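PDB 4L9P: CaaX farnesyltransferase beta subunit Ram1 from Aspergillus fumigatus, which probably transfers, as the peptide-binding subunit of a zinc-dependent heterodimer, farnesyl from farnesyl diphosphate to a cysteine near the C-terminus of target proteins. Local coordinates for residues E290-C295 with L319-L324. Numbering follows the deposited sequence.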
# COMPACT_ATOMS: atom_id res chain seq x y z
N GLU B 290 -17.89 1.00 3.49
CA GLU B 290 -18.30 -0.39 3.32
C GLU B 290 -17.37 -1.13 2.32
O GLU B 290 -16.97 -2.29 2.59
CB GLU B 290 -19.75 -0.45 2.83
CG GLU B 290 -20.74 0.16 3.83
CD GLU B 290 -21.01 1.63 3.63
OE1 GLU B 290 -20.26 2.32 2.95
OE2 GLU B 290 -22.02 2.11 4.19
N TYR B 291 -17.00 -0.47 1.23
CA TYR B 291 -16.07 -1.04 0.27
C TYR B 291 -14.73 -1.31 0.98
O TYR B 291 -14.13 -2.39 0.84
CB TYR B 291 -15.89 -0.07 -0.88
CG TYR B 291 -14.68 -0.34 -1.73
CD1 TYR B 291 -14.68 -1.34 -2.69
CD2 TYR B 291 -13.52 0.39 -1.55
CE1 TYR B 291 -13.57 -1.59 -3.50
CE2 TYR B 291 -12.42 0.19 -2.30
CZ TYR B 291 -12.39 -0.81 -3.25
OH TYR B 291 -11.27 -0.93 -4.04
N LEU B 292 -14.26 -0.34 1.76
CA LEU B 292 -12.96 -0.58 2.41
C LEU B 292 -13.05 -1.73 3.43
O LEU B 292 -12.12 -2.54 3.55
CB LEU B 292 -12.49 0.70 3.11
CG LEU B 292 -12.28 1.88 2.16
CD1 LEU B 292 -12.01 3.23 2.90
CD2 LEU B 292 -11.09 1.57 1.19
N SER B 293 -14.18 -1.85 4.17
CA SER B 293 -14.34 -2.97 5.09
C SER B 293 -14.23 -4.32 4.33
O SER B 293 -13.70 -5.31 4.87
CB SER B 293 -15.73 -2.88 5.70
OG SER B 293 -16.03 -4.08 6.43
N ARG B 294 -14.77 -4.37 3.09
CA ARG B 294 -14.72 -5.58 2.29
C ARG B 294 -13.30 -5.88 1.76
O ARG B 294 -13.10 -6.96 1.15
CB ARG B 294 -15.67 -5.44 1.11
CG ARG B 294 -17.17 -5.40 1.55
CD ARG B 294 -18.16 -5.68 0.42
NE ARG B 294 -17.87 -4.82 -0.70
CZ ARG B 294 -18.42 -3.62 -0.94
NH1 ARG B 294 -19.26 -3.05 -0.10
NH2 ARG B 294 -18.08 -2.97 -2.05
N CYS B 295 -12.33 -4.97 2.01
CA CYS B 295 -10.91 -5.23 1.64
C CYS B 295 -10.12 -5.75 2.83
O CYS B 295 -8.96 -6.09 2.66
CB CYS B 295 -10.25 -3.95 1.10
SG CYS B 295 -10.96 -3.48 -0.52
N LEU B 319 -6.80 2.85 5.61
CA LEU B 319 -6.95 3.47 6.93
C LEU B 319 -6.90 4.99 6.80
O LEU B 319 -7.69 5.69 7.45
CB LEU B 319 -5.83 3.02 7.86
CG LEU B 319 -5.95 1.53 8.28
CD1 LEU B 319 -4.65 1.05 8.93
CD2 LEU B 319 -7.19 1.34 9.20
N ALA B 320 -6.02 5.52 5.94
CA ALA B 320 -5.96 6.96 5.75
C ALA B 320 -7.28 7.43 5.12
O ALA B 320 -7.83 8.46 5.51
CB ALA B 320 -4.75 7.35 4.84
N CYS B 321 -7.81 6.67 4.14
CA CYS B 321 -9.09 7.06 3.54
C CYS B 321 -10.20 7.04 4.60
O CYS B 321 -11.04 7.96 4.62
CB CYS B 321 -9.41 6.09 2.38
SG CYS B 321 -10.75 6.71 1.36
N LEU B 322 -10.23 6.02 5.49
CA LEU B 322 -11.27 5.98 6.55
C LEU B 322 -11.17 7.22 7.43
O LEU B 322 -12.20 7.79 7.81
CB LEU B 322 -11.13 4.74 7.44
CG LEU B 322 -11.64 3.46 6.77
CD1 LEU B 322 -11.32 2.30 7.71
CD2 LEU B 322 -13.15 3.46 6.47
N CYS B 323 -9.94 7.66 7.71
CA CYS B 323 -9.77 8.84 8.55
C CYS B 323 -10.11 10.15 7.82
O CYS B 323 -10.16 11.21 8.49
CB CYS B 323 -8.32 8.88 9.12
SG CYS B 323 -8.09 7.48 10.32
N LEU B 324 -10.31 10.14 6.50
CA LEU B 324 -10.92 11.29 5.82
C LEU B 324 -12.45 11.34 5.96
O LEU B 324 -13.11 12.33 5.56
CB LEU B 324 -10.59 11.20 4.31
CG LEU B 324 -9.17 11.53 3.96
CD1 LEU B 324 -8.98 11.25 2.49
CD2 LEU B 324 -8.88 13.00 4.21
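Two neighbouring helices of the prenyltransferase alpha-alpha toroid, 288-293 and 312-323, meet here through Leu-292, which reaches across to Cys-321 and Leu-322. One methyl does all the touching: Leu-292 CD1 sits 3.8 Å from Leu-322 CD2 and 3.9 Å from Leu-322 CG. The same CD1 lies 3.9 Å from Cys-321 CB, so it rests between two consecutive side chains of the other helix. The two leucines run past each other in opposite directions. Leu-322 takes part through CG and its CD2 methyl, since its CB does not point straight at helix 288-293; CG lies anti to the carbonyl carbon (chi1 -76°), CD1 continues the extended line of the chain, and CD2, the branch turned off that line, meets the Leu-292 methyl. The backbones stay well apart, with the CA atoms of Leu-292 and Leu-322 separated by 7.9 Å, and the buried contact is purely apolar. Within the toroid, Val-251 of helix 251-263 also packs on Leu-292, while Val-331 of helix 328-335 packs on Leu-322. Helix 288-293 also borders the alpha subunit Ram2, whose Lys-230 NZ is hydrogen-bonded to OG of the next residue, Ser-293. The Cys-321 side chain is about 10 Å from the bound farnesyl diphosphate analogue FII.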